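Local coordinates for capsid polyprotein (PDB 3TS3), which forms the projection domain, or spike, of the turkey astrovirus capsid, a globular part of a polyprotein that probably self-assembles into an icosahedral immature shell, at residues C[15-20]-C[103-108]; C[140-145]-C[158-163]. All blocks are in the same frame, centred on the assembly; numbering follows the deposited sequence. Where two conformers were deposited one is given.

Contact 1 of 2, residues C[15-20]-C[103-108]; sequences PYFVYN and KTLKQH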
loop_
_atom_site.group_PDB
_atom_site.type_symbol
_atom_site.label_atom_id
_atom_site.label_comp_id
_atom_site.label_asym_id
_atom_site.label_seq_id
_atom_site.Cartn_x
_atom_site.Cartn_y
_atom_site.Cartn_z
ATOM N N PRO C 15 1.362 -18.081 12.962
ATOM C CA PRO C 15 2.034 -19.375 12.756
ATOM C C PRO C 15 3.291 -19.412 11.877
ATOM O O PRO C 15 4.204 -20.174 12.161
ATOM C CB PRO C 15 0.927 -20.259 12.189
ATOM C CG PRO C 15 -0.002 -19.333 11.531
ATOM C CD PRO C 15 0.052 -18.037 12.293
ATOM N N TYR C 16 3.304 -18.623 10.813
ATOM C CA TYR C 16 4.412 -18.617 9.863
ATOM C C TYR C 16 4.592 -17.222 9.298
ATOM O O TYR C 16 3.753 -16.368 9.497
ATOM C CB TYR C 16 4.173 -19.625 8.726
ATOM C CG TYR C 16 3.973 -21.036 9.220
ATOM C CD1 TYR C 16 2.709 -21.573 9.318
ATOM C CD2 TYR C 16 5.049 -21.811 9.624
ATOM C CE1 TYR C 16 2.513 -22.843 9.779
ATOM C CE2 TYR C 16 4.858 -23.090 10.085
ATOM C CZ TYR C 16 3.587 -23.595 10.165
ATOM O OH TYR C 16 3.360 -24.866 10.634
ATOM N N PHE C 17 5.682 -17.011 8.570
ATOM C CA PHE C 17 5.950 -15.701 8.000
ATOM C C PHE C 17 4.771 -15.360 7.080
ATOM O O PHE C 17 4.209 -14.273 7.171
ATOM C CB PHE C 17 7.263 -15.779 7.201
ATOM C CG PHE C 17 7.843 -14.441 6.805
ATOM C CD1 PHE C 17 7.194 -13.625 5.913
ATOM C CD2 PHE C 17 9.066 -14.040 7.297
ATOM C CE1 PHE C 17 7.740 -12.423 5.542
ATOM C CE2 PHE C 17 9.618 -12.837 6.928
ATOM C CZ PHE C 17 8.955 -12.026 6.052
ATOM N N VAL C 18 4.391 -16.303 6.218
ATOM C CA VAL C 18 3.195 -16.169 5.397
ATOM C C VAL C 18 2.345 -17.406 5.647
ATOM O O VAL C 18 2.851 -18.510 5.616
ATOM C CB VAL C 18 3.522 -16.087 3.897
ATOM C CG1 VAL C 18 2.241 -15.856 3.075
ATOM C CG2 VAL C 18 4.554 -15.012 3.633
ATOM N N TYR C 19 1.063 -17.207 5.913
ATOM C CA TYR C 19 0.168 -18.319 6.198
ATOM C C TYR C 19 -1.209 -18.115 5.573
ATOM O O TYR C 19 -1.583 -17.015 5.211
ATOM C CB TYR C 19 0.059 -18.542 7.714
ATOM C CG TYR C 19 -0.430 -17.323 8.451
ATOM C CD1 TYR C 19 0.437 -16.301 8.797
ATOM C CD2 TYR C 19 -1.764 -17.185 8.775
ATOM C CE1 TYR C 19 -0.018 -15.179 9.444
ATOM C CE2 TYR C 19 -2.227 -16.064 9.421
ATOM C CZ TYR C 19 -1.345 -15.063 9.753
ATOM O OH TYR C 19 -1.790 -13.943 10.399
ATOM N N ASN C 20 -1.943 -19.206 5.425
ATOM C CA ASN C 20 -3.299 -19.158 4.891
ATOM C C ASN C 20 -4.384 -19.231 5.971
ATOM O O ASN C 20 -4.081 -19.327 7.149
ATOM C CB ASN C 20 -3.505 -20.168 3.752
ATOM C CG ASN C 20 -3.502 -21.608 4.218
ATOM O OD1 ASN C 20 -3.703 -21.897 5.384
ATOM N ND2 ASN C 20 -3.299 -22.520 3.277
ATOM N N LYS C 103 5.361 -5.854 14.378
ATOM C CA LYS C 103 5.539 -6.484 15.680
ATOM C C LYS C 103 5.394 -8.005 15.645
ATOM O O LYS C 103 6.239 -8.718 16.150
ATOM C CB LYS C 103 4.526 -5.909 16.672
ATOM C CG LYS C 103 4.575 -6.558 18.039
ATOM C CD LYS C 103 3.420 -6.129 18.914
ATOM C CE LYS C 103 3.533 -4.683 19.312
ATOM N NZ LYS C 103 2.519 -4.397 20.363
ATOM N N THR C 104 4.324 -8.501 15.040
ATOM C CA THR C 104 4.135 -9.947 14.922
ATOM C C THR C 104 5.220 -10.598 14.050
ATOM O O THR C 104 5.613 -11.735 14.258
ATOM C CB THR C 104 2.718 -10.349 14.460
ATOM O OG1 THR C 104 2.519 -9.954 13.108
ATOM C CG2 THR C 104 1.649 -9.714 15.343
ATOM N N LEU C 105 5.703 -9.847 13.075
ATOM C CA LEU C 105 6.707 -10.353 12.153
ATOM C C LEU C 105 8.015 -10.673 12.878
ATOM O O LEU C 105 8.827 -11.432 12.386
ATOM C CB LEU C 105 6.929 -9.377 11.002
ATOM C CG LEU C 105 7.757 -9.881 9.814
ATOM C CD1 LEU C 105 7.179 -11.146 9.192
ATOM C CD2 LEU C 105 7.869 -8.774 8.790
ATOM N N LYS C 106 8.186 -10.111 14.064
ATOM C CA LYS C 106 9.407 -10.338 14.838
ATOM C C LYS C 106 9.518 -11.819 15.172
ATOM O O LYS C 106 10.595 -12.335 15.392
ATOM C CB LYS C 106 9.437 -9.501 16.118
ATOM C CG LYS C 106 9.678 -8.026 15.895
ATOM C CD LYS C 106 9.789 -7.262 17.210
ATOM C CE LYS C 106 10.024 -5.781 16.947
ATOM N NZ LYS C 106 10.113 -4.985 18.205
ATOM N N GLN C 107 8.381 -12.488 15.213
ATOM C CA GLN C 107 8.345 -13.916 15.491
ATOM C C GLN C 107 9.018 -14.731 14.396
ATOM O O GLN C 107 9.415 -15.865 14.612
ATOM C CB GLN C 107 6.912 -14.396 15.673
ATOM C CG GLN C 107 6.217 -13.807 16.864
ATOM C CD GLN C 107 4.711 -13.964 16.796
ATOM O OE1 GLN C 107 4.199 -15.018 16.435
ATOM N NE2 GLN C 107 4.000 -12.911 17.156
ATOM N N HIS C 108 9.074 -14.165 13.202
ATOM C CA HIS C 108 9.564 -14.894 12.040
ATOM C C HIS C 108 10.746 -14.283 11.292
ATOM O O HIS C 108 11.302 -14.914 10.406
ATOM C CB HIS C 108 8.400 -15.062 11.064
ATOM C CG HIS C 108 7.131 -15.486 11.730
ATOM N ND1 HIS C 108 6.916 -16.774 12.165
ATOM C CD2 HIS C 108 6.023 -14.784 12.065
ATOM C CE1 HIS C 108 5.725 -16.849 12.732
ATOM N NE2 HIS C 108 5.164 -15.655 12.684
#
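His-108 lays the flat of its imidazole against the peptide between Tyr-16 and Phe-17, while Leu-105 sets a methyl over the face of the Phe-17 ring: two face contacts through which an N-terminal loop of the astrovirus spike domain packs on the short helix 102-105 and the turn after it. In the first pair Tyr-16 C lies over the centre of the imidazole, 3.6 Å above its plane, and Phe-17 N sits on the same face nearer the rim. Gln-107 CB backs the opposite face, so the ring is held between the loop backbone and its own neighbour. CG of His-108 stands beside its backbone N (chi1 -45°), a torsion that carries the ring across to the loop. Its NE2 hydrogen-bonds Thr-14 OG1, just before the loop segment, a polar anchor that, with the packing on both faces, should limit rotation of the ring.

The second pair is apolar. A CH-pi contact brings Leu-105 CD1 to 3.7 Å from the centroid of the Phe-17 ring, 10° off the normal, and all six ring carbons lie at much the same distance from that methyl. With CG of Phe-17 anti to its backbone N (chi1 -167°), the phenyl swings beneath the leucine; Leu-88 of strand 87-90 touches both side chains and extends the hydrophobic cluster into the sheet. The turn is held by backbone bonds that include His-108 N to Leu-105 O, and it brings both side chains within reach of the loop. Between these two contacts, Phe-17 CD2 meets His-108 CB at 4.0 Å and, at the ring edge, His-108 O at 3.9 Å.

Contact 2 of 2, residues C[140-145]-C[158-163]; sequences GDPVIS and YRTSDE
Asp-141 and Pro-142 meet Tyr-158 and Thr-160 at the open end of the antiparallel beta hairpin formed by strands 142-148 and 153-159. Tyr-158 N donates to Pro-142 O at 3.1 Å, a fairly straight bond (161° at the hydrogen). Beside it the two side chains run in the same direction, Pro-142 CB lying 3.9 Å from Tyr-158 CB, and Pro-142 CG approaches the edge of the tyrosine ring.

Beyond the strand pairing, the hydroxyl of Thr-160 takes over: OG1 donates to Asp-141 OD1 at 2.9 Å, arriving on the syn side and 28° out of the carboxylate plane. Thr-160 chi1 of 62° sets OG1 between its backbone N and carbonyl carbon and leaves CG2 to pack crosswise on Pro-142 CD. The other carboxylate oxygen, OD2, accepts from Ala-138 N and from a water, so the buried carboxylate is gripped by at least three bonds.

Farther out, Arg-159 ties down the turn that follows its strand, NH1 forming a salt bridge with Asp-162 OD2 while NH2 reaches Leu-135 O. The water linking the two segments donates to Asp-141 OD2 at 2.8 Å and accepts a hydrogen bond from Ser-161 N at 3.1 Å.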
loop_
_atom_site.group_PDB
_atom_site.type_symbol
_atom_site.label_atom_id
_atom_site.label_comp_id
_atom_site.label_asym_id
_atom_site.label_seq_id
_atom_site.Cartn_x
_atom_site.Cartn_y
_atom_site.Cartn_z
ATOM N N GLY C 140 24.917 -10.598 9.499
ATOM C CA GLY C 140 23.925 -11.559 9.921
ATOM C C GLY C 140 22.527 -11.009 10.145
ATOM O O GLY C 140 21.616 -11.778 10.368
ATOM N N ASP C 141 22.351 -9.694 10.060
ATOM C CA ASP C 141 21.016 -9.116 10.215
ATOM C C ASP C 141 20.145 -9.625 9.084
ATOM O O ASP C 141 20.618 -9.788 7.980
ATOM C CB ASP C 141 21.065 -7.588 10.154
ATOM C CG ASP C 141 21.438 -6.958 11.485
ATOM O OD1 ASP C 141 21.493 -7.677 12.491
ATOM O OD2 ASP C 141 21.667 -5.743 11.503
ATOM N N PRO C 142 18.867 -9.852 9.349
ATOM C CA PRO C 142 18.003 -10.358 8.286
ATOM C C PRO C 142 17.925 -9.383 7.119
ATOM O O PRO C 142 17.835 -8.190 7.333
ATOM C CB PRO C 142 16.642 -10.451 8.970
ATOM C CG PRO C 142 16.966 -10.753 10.401
ATOM C CD PRO C 142 18.256 -10.009 10.683
ATOM N N VAL C 143 17.987 -9.909 5.903
ATOM C CA VAL C 143 17.783 -9.112 4.709
ATOM C C VAL C 143 16.839 -9.836 3.755
ATOM O O VAL C 143 16.899 -11.049 3.619
ATOM C CB VAL C 143 19.107 -8.711 4.016
ATOM C CG1 VAL C 143 19.905 -9.921 3.585
ATOM C CG2 VAL C 143 18.831 -7.797 2.839
ATOM N N ILE C 144 15.942 -9.082 3.136
ATOM C CA ILE C 144 14.986 -9.664 2.208
ATOM C C ILE C 144 14.979 -8.924 0.877
ATOM O O ILE C 144 14.859 -7.717 0.842
ATOM C CB ILE C 144 13.560 -9.664 2.796
ATOM C CG1 ILE C 144 13.508 -10.494 4.081
ATOM C CG2 ILE C 144 12.554 -10.182 1.775
ATOM C CD1 ILE C 144 12.228 -10.306 4.881
ATOM N N SER C 145 15.087 -9.674 -0.211
ATOM C CA SER C 145 15.008 -9.121 -1.556
ATOM C C SER C 145 13.561 -8.758 -1.879
ATOM O O SER C 145 12.681 -9.586 -1.760
ATOM C CB SER C 145 15.520 -10.176 -2.536
ATOM O OG SER C 145 15.150 -9.893 -3.863
ATOM N N TYR C 158 16.191 -6.084 8.810
ATOM C CA TYR C 158 15.812 -5.961 10.199
ATOM C C TYR C 158 17.112 -5.636 10.922
ATOM O O TYR C 158 17.997 -6.480 11.017
ATOM C CB TYR C 158 15.187 -7.246 10.732
ATOM C CG TYR C 158 14.682 -7.132 12.157
ATOM C CD1 TYR C 158 13.691 -6.237 12.485
ATOM C CD2 TYR C 158 15.190 -7.931 13.155
ATOM C CE1 TYR C 158 13.228 -6.124 13.773
ATOM C CE2 TYR C 158 14.732 -7.829 14.447
ATOM C CZ TYR C 158 13.747 -6.925 14.754
ATOM O OH TYR C 158 13.284 -6.818 16.044
ATOM N N ARG C 159 17.218 -4.412 11.434
ATOM C CA ARG C 159 18.414 -4.011 12.163
ATOM C C ARG C 159 18.191 -4.420 13.608
ATOM O O ARG C 159 17.535 -3.733 14.371
ATOM C CB ARG C 159 18.648 -2.503 12.054
ATOM C CG ARG C 159 19.964 -2.032 12.675
ATOM C CD ARG C 159 20.038 -0.517 12.851
ATOM N NE ARG C 159 20.096 0.212 11.591
ATOM C CZ ARG C 159 19.323 1.245 11.279
ATOM N NH1 ARG C 159 18.408 1.685 12.129
ATOM N NH2 ARG C 159 19.469 1.834 10.105
ATOM N N THR C 160 18.774 -5.551 13.969
ATOM C CA THR C 160 18.550 -6.182 15.258
ATOM C C THR C 160 18.956 -5.306 16.433
ATOM O O THR C 160 18.337 -5.365 17.478
ATOM C CB THR C 160 19.262 -7.545 15.357
ATOM O OG1 THR C 160 20.670 -7.363 15.232
ATOM C CG2 THR C 160 18.798 -8.462 14.252
ATOM N N SER C 161 19.975 -4.478 16.252
ATOM C CA SER C 161 20.481 -3.671 17.352
ATOM C C SER C 161 19.427 -2.730 17.918
ATOM O O SER C 161 19.385 -2.510 19.117
ATOM C CB SER C 161 21.713 -2.874 16.926
ATOM O OG SER C 161 21.416 -1.978 15.872
ATOM N N ASP C 162 18.609 -2.136 17.057
ATOM C CA ASP C 162 17.527 -1.279 17.533
ATOM C C ASP C 162 16.116 -1.772 17.165
ATOM O O ASP C 162 15.157 -1.032 17.283
ATOM C CB ASP C 162 17.738 0.182 17.133
ATOM C CG ASP C 162 17.800 0.370 15.645
ATOM O OD1 ASP C 162 17.577 -0.616 14.936
ATOM O OD2 ASP C 162 18.068 1.495 15.192
ATOM N N GLU C 163 16.011 -3.015 16.709
ATOM C CA GLU C 163 14.734 -3.668 16.361
ATOM C C GLU C 163 13.919 -2.877 15.385
ATOM O O GLU C 163 12.705 -2.778 15.490
ATOM C CB GLU C 163 13.932 -4.015 17.625
ATOM C CG GLU C 163 14.695 -4.932 18.561
ATOM C CD GLU C 163 13.846 -5.493 19.679
ATOM O OE1 GLU C 163 12.605 -5.534 19.547
ATOM O OE2 GLU C 163 14.437 -5.919 20.693
HETATM O O HOH W 1 22.107 -4.776 14.051
#

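From the N terminus, the loop carrying 15-20 comes first; the chain then runs through the sheet strands between 34 and 101 before 103-108 returns to it, and contact 1 closes this long loop of 82 intervening residues. Only afterwards does contact 2 open, closing the 12-residue span of one hairpin, so the two follow in series and neither nest nor cross. Their centres lie 15 Å apart, yet they touch. Lys-106 NZ forms a salt bridge with Glu-163 OE1 at 2.9 Å, and Phe-17 CZ packs on Ile-144 CD1. Together they join the N-terminal loop and helix 102-105 to the hairpin of the main antiparallel sheet.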